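Insect group II chitinase (Ostrinia furnacalis, PDB 5Y2B) probably hydrolyses chitin as a family 18 glycosyl hydrolase, and holds N-acetylglucosamine units along a cleft in its TIM-barrel domain. Local coordinates at residues K8-Y13 against C36-Y41; G122-W127 against L165-V170; Y12-S17 against I345-L350. One frame throughout, in Å; residues are numbered along the deposited sequence.

Interaction 1: K8-Y13 against C36-Y41; sequences KLVCYY and CTHIVY. With NAG (2-acetamido-2-deoxy-beta-D-glucopyranose), chain B.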
loop_
_atom_site.group_PDB
_atom_site.type_symbol
_atom_site.label_atom_id
_atom_site.label_comp_id
_atom_site.label_asym_id
_atom_site.label_seq_id
_atom_site.Cartn_x
_atom_site.Cartn_y
_atom_site.Cartn_z
ATOM N N LYS A 8 1.005 -7.404 -13.350
ATOM C CA LYS A 8 1.716 -6.273 -12.773
ATOM C C LYS A 8 2.243 -6.641 -11.389
ATOM O O LYS A 8 1.604 -7.382 -10.645
ATOM C CB LYS A 8 0.809 -5.053 -12.626
ATOM C CG LYS A 8 0.292 -4.469 -13.923
ATOM C CD LYS A 8 -0.483 -3.221 -13.648
ATOM C CE LYS A 8 -0.777 -2.494 -14.967
ATOM N NZ LYS A 8 -1.761 -3.261 -15.752
ATOM N N LEU A 9 3.413 -6.109 -11.045
ATOM C CA LEU A 9 3.870 -6.110 -9.656
ATOM C C LEU A 9 4.236 -4.658 -9.342
ATOM O O LEU A 9 5.294 -4.170 -9.750
ATOM C CB LEU A 9 5.050 -7.071 -9.453
ATOM C CG LEU A 9 5.101 -7.766 -8.100
ATOM C CD1 LEU A 9 6.278 -8.768 -8.017
ATOM C CD2 LEU A 9 5.172 -6.716 -6.966
ATOM N N VAL A 10 3.371 -3.973 -8.610
ATOM C CA VAL A 10 3.524 -2.544 -8.344
ATOM C C VAL A 10 4.221 -2.397 -6.992
ATOM O O VAL A 10 3.688 -2.827 -5.968
ATOM C CB VAL A 10 2.149 -1.841 -8.368
ATOM C CG1 VAL A 10 2.244 -0.350 -8.137
ATOM C CG2 VAL A 10 1.446 -2.144 -9.711
ATOM N N CYS A 11 5.412 -1.806 -6.980
ATOM C CA CYS A 11 6.168 -1.619 -5.748
ATOM C C CYS A 11 6.144 -0.160 -5.328
ATOM O O CYS A 11 6.543 0.713 -6.106
ATOM C CB CYS A 11 7.635 -2.027 -5.934
ATOM S SG CYS A 11 7.803 -3.641 -6.579
ATOM N N TYR A 12 5.730 0.093 -4.099
ATOM C CA TYR A 12 5.855 1.424 -3.542
ATOM C C TYR A 12 7.285 1.633 -3.027
ATOM O O TYR A 12 7.838 0.788 -2.298
ATOM C CB TYR A 12 4.798 1.617 -2.441
ATOM C CG TYR A 12 3.457 2.050 -3.015
ATOM C CD1 TYR A 12 2.514 1.106 -3.441
ATOM C CD2 TYR A 12 3.164 3.412 -3.206
ATOM C CE1 TYR A 12 1.288 1.500 -4.004
ATOM C CE2 TYR A 12 1.961 3.816 -3.755
ATOM C CZ TYR A 12 1.021 2.855 -4.149
ATOM O OH TYR A 12 -0.170 3.266 -4.696
ATOM N N TYR A 13 7.901 2.727 -3.476
ATOM C CA TYR A 13 9.135 3.268 -2.917
ATOM C C TYR A 13 8.759 4.408 -1.957
ATOM O O TYR A 13 7.823 5.160 -2.236
ATOM C CB TYR A 13 10.037 3.781 -4.067
ATOM C CG TYR A 13 11.159 4.623 -3.567
ATOM C CD1 TYR A 13 12.339 4.028 -3.130
ATOM C CD2 TYR A 13 11.024 6.002 -3.467
ATOM C CE1 TYR A 13 13.348 4.773 -2.601
ATOM C CE2 TYR A 13 12.051 6.771 -2.955
ATOM C CZ TYR A 13 13.208 6.137 -2.524
ATOM O OH TYR A 13 14.242 6.855 -2.021
ATOM N N CYS A 36 10.070 -5.706 -9.831
ATOM C CA CYS A 36 8.863 -4.905 -10.012
ATOM C C CYS A 36 8.575 -4.687 -11.486
ATOM O O CYS A 36 9.483 -4.684 -12.300
ATOM C CB CYS A 36 8.982 -3.532 -9.358
ATOM S SG CYS A 36 9.547 -3.562 -7.684
ATOM N N THR A 37 7.306 -4.478 -11.835
ATOM C CA THR A 37 7.016 -3.960 -13.169
ATOM C C THR A 37 6.778 -2.470 -13.150
ATOM O O THR A 37 6.996 -1.806 -14.159
ATOM C CB THR A 37 5.796 -4.652 -13.806
ATOM O OG1 THR A 37 4.608 -4.459 -13.008
ATOM C CG2 THR A 37 6.084 -6.147 -14.063
ATOM N N HIS A 38 6.325 -1.954 -12.008
ATOM C CA HIS A 38 5.961 -0.562 -11.807
ATOM C C HIS A 38 6.526 -0.164 -10.459
ATOM O O HIS A 38 6.467 -0.952 -9.511
ATOM C CB HIS A 38 4.429 -0.381 -11.810
ATOM C CG HIS A 38 3.791 -0.691 -13.135
ATOM N ND1 HIS A 38 3.675 -1.977 -13.623
ATOM C CD2 HIS A 38 3.280 0.125 -14.093
ATOM C CE1 HIS A 38 3.092 -1.945 -14.817
ATOM N NE2 HIS A 38 2.843 -0.683 -15.125
ATOM N N ILE A 39 7.094 1.035 -10.373
ATOM C CA ILE A 39 7.508 1.616 -9.106
ATOM C C ILE A 39 6.701 2.892 -8.899
ATOM O O ILE A 39 6.552 3.701 -9.829
ATOM C CB ILE A 39 9.022 1.879 -9.078
ATOM C CG1 ILE A 39 9.778 0.549 -9.065
ATOM C CG2 ILE A 39 9.413 2.736 -7.884
ATOM C CD1 ILE A 39 11.245 0.694 -9.603
ATOM N N VAL A 40 6.164 3.057 -7.691
ATOM C CA VAL A 40 5.365 4.224 -7.340
ATOM C C VAL A 40 6.083 4.932 -6.205
ATOM O O VAL A 40 6.423 4.309 -5.180
ATOM C CB VAL A 40 3.927 3.854 -6.947
ATOM C CG1 VAL A 40 3.162 5.092 -6.567
ATOM C CG2 VAL A 40 3.236 3.224 -8.122
ATOM N N TYR A 41 6.378 6.210 -6.428
ATOM C CA TYR A 41 7.174 7.011 -5.515
ATOM C C TYR A 41 6.245 7.639 -4.481
ATOM O O TYR A 41 5.383 8.447 -4.836
ATOM C CB TYR A 41 7.917 8.074 -6.311
ATOM C CG TYR A 41 8.982 8.821 -5.526
ATOM C CD1 TYR A 41 8.632 9.750 -4.574
ATOM C CD2 TYR A 41 10.340 8.649 -5.818
ATOM C CE1 TYR A 41 9.594 10.468 -3.892
ATOM C CE2 TYR A 41 11.314 9.369 -5.155
ATOM C CZ TYR A 41 10.919 10.259 -4.175
ATOM O OH TYR A 41 11.854 10.959 -3.492
HETATM C C1 NAG B . -1.559 3.205 3.181
HETATM C C2 NAG B . -0.888 4.444 2.497
HETATM C C3 NAG B . 0.378 4.890 3.242
HETATM C C4 NAG B . 0.517 4.118 4.552
HETATM C C5 NAG B . 0.518 2.612 4.297
HETATM C C6 NAG B . 0.422 1.820 5.578
HETATM C C7 NAG B . -0.337 3.093 0.481
HETATM C C8 NAG B . -0.192 3.142 -1.050
HETATM N N2 NAG B . -0.650 4.263 1.074
HETATM O O3 NAG B . 0.261 6.293 3.472
HETATM O O4 NAG B . 1.799 4.305 5.144
HETATM O O5 NAG B . -0.570 2.200 3.473
HETATM O O6 NAG B . 0.444 0.438 5.291
HETATM O O7 NAG B . -0.154 2.035 1.125
#
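Cys-11 and Cys-36 form a disulfide, SG to SG 2.1 Å. It ties strand 8-14 to the residues leading into strand 38-46, its parallel neighbour in the TIM barrel.

Backbone bonds hold the strands together. Cys-11 N gives a nearly straight bond (176°) to His-38 O at 2.9 Å. Val-40 N to Cys-11 O and Tyr-13 N to Val-40 O continue the pairing. Thr-37 grips Leu-9 at the start. Its N reaches Leu-9 O on a lone pair, and its OG1 accepts a hydrogen bond from Leu-9 N at 2.8 Å. OG1 lies between the backbone N and the carbonyl carbon (chi1 60°), which turns it to Leu-9. The same OG1 meets His-38 ND1 in the imidazole plane at 2.7 Å.

The apolar contacts divide between the two faces of the sheet. On one, Val-40 CB lies over the Tyr-12 ring, 4.0 Å from its centroid, a CH-pi contact. Val-40 CG2 touches Val-10 CG1. The acetyl methyl C8 of NAG (chain B) covers the opposite face of Tyr-12, 3.3 Å from CZ. On the Cys-11 and Ile-39 face of the sheet, the Tyr-13 and Tyr-41 side chains run alongside each other, their rings meeting obliquely with planes at 47°, and both touch Phe-65.

The Tyr-12 ring thus lies between Val-40 and the sugar methyl, its OH hydrogen-bonded to Asp-124 OD2, and gives the acetyl group an apolar wall.

Interaction 2: G122-W127 against L165-V170; sequences GLDLDW and LLSAAV. With NAG (2-acetamido-2-deoxy-beta-D-glucopyranose), chain B.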
loop_
_atom_site.group_PDB
_atom_site.type_symbol
_atom_site.label_atom_id
_atom_site.label_comp_id
_atom_site.label_asym_id
_atom_site.label_seq_id
_atom_site.Cartn_x
_atom_site.Cartn_y
_atom_site.Cartn_z
ATOM N N GLY A 122 3.725 8.460 -14.873
ATOM C CA GLY A 122 2.342 8.591 -14.496
ATOM C C GLY A 122 2.207 9.136 -13.095
ATOM O O GLY A 122 3.194 9.425 -12.407
ATOM N N LEU A 123 0.944 9.291 -12.704
ATOM C CA LEU A 123 0.519 9.753 -11.398
ATOM C C LEU A 123 -0.268 8.663 -10.689
ATOM O O LEU A 123 -1.083 7.972 -11.307
ATOM C CB LEU A 123 -0.367 10.982 -11.541
ATOM C CG LEU A 123 -0.819 11.653 -10.238
ATOM C CD1 LEU A 123 0.381 12.278 -9.468
ATOM C CD2 LEU A 123 -1.796 12.683 -10.624
ATOM N N ASP A 124 -0.061 8.554 -9.381
ATOM C CA ASP A 124 -0.834 7.667 -8.521
ATOM C C ASP A 124 -1.517 8.524 -7.453
ATOM O O ASP A 124 -0.848 9.267 -6.719
ATOM C CB ASP A 124 0.076 6.571 -7.912
ATOM C CG ASP A 124 -0.710 5.503 -7.123
ATOM O OD1 ASP A 124 -1.633 4.869 -7.678
ATOM O OD2 ASP A 124 -0.404 5.263 -5.927
ATOM N N LEU A 125 -2.842 8.461 -7.419
ATOM C CA LEU A 125 -3.674 9.177 -6.464
ATOM C C LEU A 125 -3.794 8.384 -5.168
ATOM O O LEU A 125 -4.341 7.277 -5.173
ATOM C CB LEU A 125 -5.068 9.370 -7.047
ATOM C CG LEU A 125 -5.125 10.202 -8.317
ATOM C CD1 LEU A 125 -6.567 10.371 -8.727
ATOM C CD2 LEU A 125 -4.514 11.549 -8.034
ATOM N N ASP A 126 -3.342 8.950 -4.056
ATOM C CA ASP A 126 -3.437 8.217 -2.794
ATOM C C ASP A 126 -4.092 9.080 -1.726
ATOM O O ASP A 126 -3.577 9.260 -0.615
ATOM C CB ASP A 126 -2.075 7.694 -2.348
ATOM C CG ASP A 126 -2.209 6.652 -1.206
ATOM O OD1 ASP A 126 -3.361 6.379 -0.781
ATOM O OD2 ASP A 126 -1.190 6.095 -0.726
ATOM N N TRP A 127 -5.269 9.618 -2.052
ATOM C CA TRP A 127 -6.034 10.395 -1.082
ATOM C C TRP A 127 -6.794 9.398 -0.221
ATOM O O TRP A 127 -7.565 8.591 -0.749
ATOM C CB TRP A 127 -6.988 11.379 -1.779
ATOM C CG TRP A 127 -7.947 12.137 -0.836
ATOM C CD1 TRP A 127 -7.813 12.318 0.531
ATOM C CD2 TRP A 127 -9.181 12.787 -1.201
ATOM N NE1 TRP A 127 -8.877 13.046 1.017
ATOM C CE2 TRP A 127 -9.731 13.340 -0.017
ATOM C CE3 TRP A 127 -9.873 12.952 -2.418
ATOM C CZ2 TRP A 127 -10.949 14.044 -0.007
ATOM C CZ3 TRP A 127 -11.052 13.667 -2.412
ATOM C CH2 TRP A 127 -11.588 14.197 -1.207
ATOM N N LEU A 165 0.431 7.424 -17.294
ATOM C CA LEU A 165 -0.415 6.543 -16.507
ATOM C C LEU A 165 -1.134 7.291 -15.389
ATOM O O LEU A 165 -0.660 8.310 -14.873
ATOM C CB LEU A 165 0.434 5.424 -15.917
ATOM C CG LEU A 165 1.183 4.625 -16.978
ATOM C CD1 LEU A 165 2.167 3.706 -16.300
ATOM C CD2 LEU A 165 0.223 3.782 -17.826
ATOM N N LEU A 166 -2.297 6.769 -15.027
ATOM C CA LEU A 166 -3.087 7.257 -13.910
ATOM C C LEU A 166 -3.558 6.046 -13.131
ATOM O O LEU A 166 -4.191 5.147 -13.701
ATOM C CB LEU A 166 -4.295 8.091 -14.381
ATOM C CG LEU A 166 -5.044 8.773 -13.231
ATOM C CD1 LEU A 166 -4.048 9.709 -12.558
ATOM C CD2 LEU A 166 -6.360 9.545 -13.733
ATOM N N SER A 167 -3.244 6.004 -11.845
ATOM C CA SER A 167 -3.699 4.911 -10.997
ATOM C C SER A 167 -4.101 5.501 -9.658
ATOM O O SER A 167 -3.893 6.687 -9.411
ATOM C CB SER A 167 -2.623 3.840 -10.829
ATOM O OG SER A 167 -1.445 4.414 -10.284
ATOM N N ALA A 168 -4.692 4.673 -8.793
ATOM C CA ALA A 168 -5.009 5.112 -7.442
ATOM C C ALA A 168 -4.889 3.955 -6.463
ATOM O O ALA A 168 -5.179 2.813 -6.813
ATOM C CB ALA A 168 -6.422 5.706 -7.365
ATOM N N ALA A 169 -4.444 4.268 -5.235
ATOM C CA ALA A 169 -4.499 3.339 -4.112
ATOM C C ALA A 169 -5.795 3.608 -3.358
ATOM O O ALA A 169 -6.095 4.756 -3.029
ATOM C CB ALA A 169 -3.284 3.518 -3.199
ATOM N N VAL A 170 -6.574 2.562 -3.100
ATOM C CA VAL A 170 -7.938 2.743 -2.626
ATOM C C VAL A 170 -8.188 1.898 -1.381
ATOM O O VAL A 170 -7.595 0.831 -1.200
ATOM C CB VAL A 170 -8.952 2.390 -3.734
ATOM C CG1 VAL A 170 -8.746 3.278 -4.984
ATOM C CG2 VAL A 170 -8.847 0.931 -4.078
HETATM C C1 NAG B . -1.559 3.205 3.181
HETATM C C2 NAG B . -0.888 4.444 2.497
HETATM C C3 NAG B . 0.378 4.890 3.242
HETATM C C4 NAG B . 0.517 4.118 4.552
HETATM C C5 NAG B . 0.518 2.612 4.297
HETATM C C6 NAG B . 0.422 1.820 5.578
HETATM C C7 NAG B . -0.337 3.093 0.481
HETATM C C8 NAG B . -0.192 3.142 -1.050
HETATM N N2 NAG B . -0.650 4.263 1.074
HETATM O O3 NAG B . 0.261 6.293 3.472
HETATM O O4 NAG B . 1.799 4.305 5.144
HETATM O O5 NAG B . -0.570 2.200 3.473
HETATM O O6 NAG B . 0.444 0.438 5.291
HETATM O O7 NAG B . -0.154 2.035 1.125
HETATM O O HOH W 1 0.408 5.737 -12.182
HETATM O O HOH W 2 -8.215 6.443 -2.554
#
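Ser-167 OG donates to Asp-124 OD1 at 2.7 Å, across two parallel strands of the barrel. It meets OD1 on the anti side, 28° out of the carboxylate plane. Asp-124 has CG anti to the backbone N (chi1 -173°), which brings OD1 beside the serine. Asp-124 OD2 is engaged by Tyr-12 OH. With an alanine here, Ser-167 OG and Tyr-12 OH would probably both lose their carboxylate partner.

Four backbone bonds join the strands. Leu-123 N bonds to Leu-165 O, Ser-167 N to Leu-123 O, Leu-125 N to Ser-167 O at 2.9 Å, and Ala-169 N to Leu-125 O. Asp-124 and Asp-126 pair with strand 78-84. A water donates to Ser-167 OG at 3.0 Å and, weakly, to Leu-123 O. On the face carrying Leu-123 and Leu-125, Leu-125 CB meets Ala-168 CB at 3.9 Å. Leu-125 and Leu-166 touch helix 143-159, which connects the strands in a beta-alpha-beta unit.

Toward the strands' C-terminal ends, Asp-126 OD2 accepts a hydrogen bond from N2 of NAG (chain B) at 2.6 Å. Asp-124, Asp-126 and Glu-128 are the last three acidic positions of the family 18 DxxDxDxE signature. Ser-167 positions Asp-124, and Asp-126 holds the acetamido N-H.

Interaction 3: Y12-S17 against I345-L350; sequences YYTNWS and IWALDL. With NAG (2-acetamido-2-deoxy-beta-D-glucopyranose), chain B; NAG (2-acetamido-2-deoxy-beta-D-glucopyranose), chain C; NAG (2-acetamido-2-deoxy-beta-D-glucopyranose), chain D.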
loop_
_atom_site.group_PDB
_atom_site.type_symbol
_atom_site.label_atom_id
_atom_site.label_comp_id
_atom_site.label_asym_id
_atom_site.label_seq_id
_atom_site.Cartn_x
_atom_site.Cartn_y
_atom_site.Cartn_z
ATOM N N TYR A 12 5.730 0.093 -4.099
ATOM C CA TYR A 12 5.855 1.424 -3.542
ATOM C C TYR A 12 7.285 1.633 -3.027
ATOM O O TYR A 12 7.838 0.788 -2.298
ATOM C CB TYR A 12 4.798 1.617 -2.441
ATOM C CG TYR A 12 3.457 2.050 -3.015
ATOM C CD1 TYR A 12 2.514 1.106 -3.441
ATOM C CD2 TYR A 12 3.164 3.412 -3.206
ATOM C CE1 TYR A 12 1.288 1.500 -4.004
ATOM C CE2 TYR A 12 1.961 3.816 -3.755
ATOM C CZ TYR A 12 1.021 2.855 -4.149
ATOM O OH TYR A 12 -0.170 3.266 -4.696
ATOM N N TYR A 13 7.901 2.727 -3.476
ATOM C CA TYR A 13 9.135 3.268 -2.917
ATOM C C TYR A 13 8.759 4.408 -1.957
ATOM O O TYR A 13 7.823 5.160 -2.236
ATOM C CB TYR A 13 10.037 3.781 -4.067
ATOM C CG TYR A 13 11.159 4.623 -3.567
ATOM C CD1 TYR A 13 12.339 4.028 -3.130
ATOM C CD2 TYR A 13 11.024 6.002 -3.467
ATOM C CE1 TYR A 13 13.348 4.773 -2.601
ATOM C CE2 TYR A 13 12.051 6.771 -2.955
ATOM C CZ TYR A 13 13.208 6.137 -2.524
ATOM O OH TYR A 13 14.242 6.855 -2.021
ATOM N N THR A 14 9.451 4.548 -0.824
ATOM C CA THR A 14 9.115 5.638 0.096
ATOM C C THR A 14 10.338 6.507 0.352
ATOM O O THR A 14 11.405 5.990 0.697
ATOM C CB THR A 14 8.555 5.149 1.436
ATOM O OG1 THR A 14 9.554 4.408 2.148
ATOM C CG2 THR A 14 7.309 4.273 1.232
ATOM N N ASN A 15 10.197 7.830 0.169
ATOM C CA ASN A 15 11.400 8.632 0.283
ATOM C C ASN A 15 11.903 8.724 1.730
ATOM O O ASN A 15 13.101 8.956 1.934
ATOM C CB ASN A 15 11.215 10.026 -0.337
ATOM C CG ASN A 15 10.117 10.840 0.295
ATOM O OD1 ASN A 15 9.497 10.432 1.264
ATOM N ND2 ASN A 15 9.863 11.988 -0.272
ATOM N N TRP A 16 11.059 8.483 2.738
ATOM C CA TRP A 16 11.528 8.655 4.107
ATOM C C TRP A 16 12.270 7.439 4.653
ATOM O O TRP A 16 12.808 7.502 5.775
ATOM C CB TRP A 16 10.347 9.001 5.028
ATOM C CG TRP A 16 9.336 7.915 5.129
ATOM C CD1 TRP A 16 9.321 6.888 6.041
ATOM C CD2 TRP A 16 8.177 7.716 4.281
ATOM N NE1 TRP A 16 8.233 6.089 5.826
ATOM C CE2 TRP A 16 7.509 6.567 4.763
ATOM C CE3 TRP A 16 7.629 8.413 3.189
ATOM C CZ2 TRP A 16 6.330 6.088 4.187
ATOM C CZ3 TRP A 16 6.454 7.938 2.614
ATOM C CH2 TRP A 16 5.816 6.780 3.121
ATOM N N SER A 17 12.326 6.339 3.906
ATOM C CA SER A 17 13.077 5.186 4.379
ATOM C C SER A 17 14.585 5.430 4.337
ATOM O O SER A 17 15.352 4.591 4.823
ATOM C CB SER A 17 12.707 3.959 3.541
ATOM O OG SER A 17 12.827 4.323 2.183
ATOM N N ILE A 345 2.959 -4.151 -3.483
ATOM C CA ILE A 345 3.493 -4.250 -2.122
ATOM C C ILE A 345 3.664 -2.863 -1.515
ATOM O O ILE A 345 4.101 -1.914 -2.180
ATOM C CB ILE A 345 4.821 -5.050 -2.048
ATOM C CG1 ILE A 345 5.926 -4.326 -2.807
ATOM C CG2 ILE A 345 4.616 -6.423 -2.586
ATOM C CD1 ILE A 345 7.309 -4.683 -2.383
ATOM N N TRP A 346 3.311 -2.762 -0.238
ATOM C CA TRP A 346 3.698 -1.661 0.634
ATOM C C TRP A 346 4.664 -2.242 1.669
ATOM O O TRP A 346 4.233 -2.992 2.560
ATOM C CB TRP A 346 2.481 -1.039 1.348
ATOM C CG TRP A 346 2.943 0.128 2.138
ATOM C CD1 TRP A 346 3.442 0.121 3.417
ATOM C CD2 TRP A 346 3.111 1.457 1.647
ATOM N NE1 TRP A 346 3.860 1.382 3.762
ATOM C CE2 TRP A 346 3.663 2.221 2.696
ATOM C CE3 TRP A 346 2.815 2.082 0.430
ATOM C CZ2 TRP A 346 3.928 3.574 2.566
ATOM C CZ3 TRP A 346 3.089 3.421 0.301
ATOM C CH2 TRP A 346 3.633 4.157 1.361
ATOM N N ALA A 347 5.957 -1.919 1.597
ATOM C CA ALA A 347 6.693 -1.132 0.584
ATOM C C ALA A 347 8.086 -1.816 0.410
ATOM O O ALA A 347 8.444 -2.704 1.203
ATOM C CB ALA A 347 6.862 0.293 1.032
ATOM N N LEU A 348 8.847 -1.399 -0.609
ATOM C CA LEU A 348 10.115 -2.053 -0.949
ATOM C C LEU A 348 11.021 -2.172 0.257
ATOM O O LEU A 348 11.640 -3.220 0.486
ATOM C CB LEU A 348 10.846 -1.254 -2.036
ATOM C CG LEU A 348 10.298 -1.563 -3.423
ATOM C CD1 LEU A 348 10.694 -0.438 -4.377
ATOM C CD2 LEU A 348 10.796 -2.951 -3.864
ATOM N N ASP A 349 11.073 -1.113 1.055
ATOM C CA ASP A 349 12.051 -0.913 2.112
ATOM C C ASP A 349 11.682 -1.607 3.413
ATOM O O ASP A 349 12.459 -1.534 4.376
ATOM C CB ASP A 349 12.174 0.567 2.393
ATOM C CG ASP A 349 10.798 1.220 2.646
ATOM O OD1 ASP A 349 10.333 1.263 3.820
ATOM O OD2 ASP A 349 10.170 1.655 1.640
ATOM N N LEU A 350 10.513 -2.243 3.477
ATOM C CA LEU A 350 10.094 -2.937 4.691
ATOM C C LEU A 350 10.309 -4.447 4.602
ATOM O O LEU A 350 10.347 -5.113 5.648
ATOM C CB LEU A 350 8.619 -2.627 5.009
ATOM C CG LEU A 350 8.334 -1.135 5.236
ATOM C CD1 LEU A 350 6.848 -0.735 5.249
ATOM C CD2 LEU A 350 9.045 -0.690 6.547
HETATM C C1 NAG B . -1.559 3.205 3.181
HETATM C C2 NAG B . -0.888 4.444 2.497
HETATM C C3 NAG B . 0.378 4.890 3.242
HETATM C C4 NAG B . 0.517 4.118 4.552
HETATM C C5 NAG B . 0.518 2.612 4.297
HETATM C C6 NAG B . 0.422 1.820 5.578
HETATM C C7 NAG B . -0.337 3.093 0.481
HETATM C C8 NAG B . -0.192 3.142 -1.050
HETATM N N2 NAG B . -0.650 4.263 1.074
HETATM O O3 NAG B . 0.261 6.293 3.472
HETATM O O4 NAG B . 1.799 4.305 5.144
HETATM O O5 NAG B . -0.570 2.200 3.473
HETATM O O6 NAG B . 0.444 0.438 5.291
HETATM O O7 NAG B . -0.154 2.035 1.125
HETATM C C1 NAG C . 5.621 8.545 7.312
HETATM C C2 NAG C . 6.056 9.932 6.939
HETATM C C3 NAG C . 7.538 10.127 7.276
HETATM C C4 NAG C . 7.836 9.738 8.723
HETATM C C5 NAG C . 7.272 8.339 9.034
HETATM C C6 NAG C . 7.335 7.986 10.513
HETATM C C7 NAG C . 5.042 11.183 5.061
HETATM C C8 NAG C . 4.961 11.301 3.547
HETATM N N2 NAG C . 5.816 10.195 5.524
HETATM O O3 NAG C . 7.900 11.471 7.013
HETATM O O4 NAG C . 9.235 9.547 8.907
HETATM O O5 NAG C . 5.906 8.291 8.650
HETATM O O6 NAG C . 7.114 6.603 10.723
HETATM O O7 NAG C . 4.432 11.944 5.822
HETATM C C1 NAG D . 2.012 5.279 6.104
HETATM C C2 NAG D . 3.292 4.897 6.824
HETATM C C3 NAG D . 3.779 6.052 7.664
HETATM C C4 NAG D . 3.959 7.239 6.735
HETATM C C5 NAG D . 2.618 7.554 6.053
HETATM C C6 NAG D . 2.718 8.685 5.048
HETATM C C7 NAG D . 3.685 2.506 7.286
HETATM C C8 NAG D . 3.337 1.320 8.203
HETATM N N2 NAG D . 3.123 3.677 7.608
HETATM O O3 NAG D . 4.997 5.678 8.269
HETATM O O4 NAG D . 4.248 8.421 7.440
HETATM O O5 NAG D . 2.233 6.396 5.325
HETATM O O6 NAG D . 1.443 9.080 4.589
HETATM O O7 NAG D . 4.459 2.405 6.317
HETATM O O HOH W 3 8.574 2.860 4.631
HETATM O O HOH W 4 11.432 2.373 -0.541
#
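Trp-346 lies against Tyr-12 in the tight part of the contact. The two side chains cross at about a right angle, and Trp-346 CE3 comes 3.5 Å from Tyr-12 CG. A chi1 of -176°, with CG trans to N, swings the indole toward Tyr-12 and Thr-14. Thr-14 CG2 touches its six-membered ring obliquely, 3.7 Å from Trp-346 CH2. Trp-346 CZ2 sits at the edge of the Trp-16 ring, 3.8 Å from CH2. Beyond the cis peptide before Ala-347, Leu-348 N bonds straight to Tyr-12 O at 2.9 Å.

The Asp-349 side is polar and bridged by waters, though buried. Thr-14 OG1 donates to Asp-349 OD2 at 2.9 Å, from above the carboxylate plane. One water joins Thr-14 OG1 to Asp-349 OD1, another Thr-14 N to OD2. Arg-20 makes a salt bridge to OD1.

NAG (chain B) lies over one face of Trp-346, and Trp-346 NE1 donates in the ring plane to O7 of NAG (chain D) at 2.8 Å. NAG (chain C) covers one face of Trp-16; Thr-14 CB the opposite one. The two tryptophans thus give flat surfaces to the first and third of these linked sugars, and the indole N-H holds the middle one.

The three contacts lie in one TIM barrel and meet round NAG (chain B). Strand 8-14 serves interactions 1 and 3. It pairs with 38-46 on one side and 342-346 on the other, where Val-10 O is 2.9 Å from Ile-345 N. Interaction 2 joins them through Tyr-12 OH and Asp-124 OD2, at 2.4 Å, a distance so short that its exact value is doubtful. Ala-169 CB packs 3.5 Å from the same Tyr-12 OH. The centres of interactions 2 and 3 are about 16 Å apart. They line part of the site of the acetamido group, consistent with the substrate-assisted mechanism of family 18. Interaction 3 extends the cleft to NAG (chain D) and NAG (chain C).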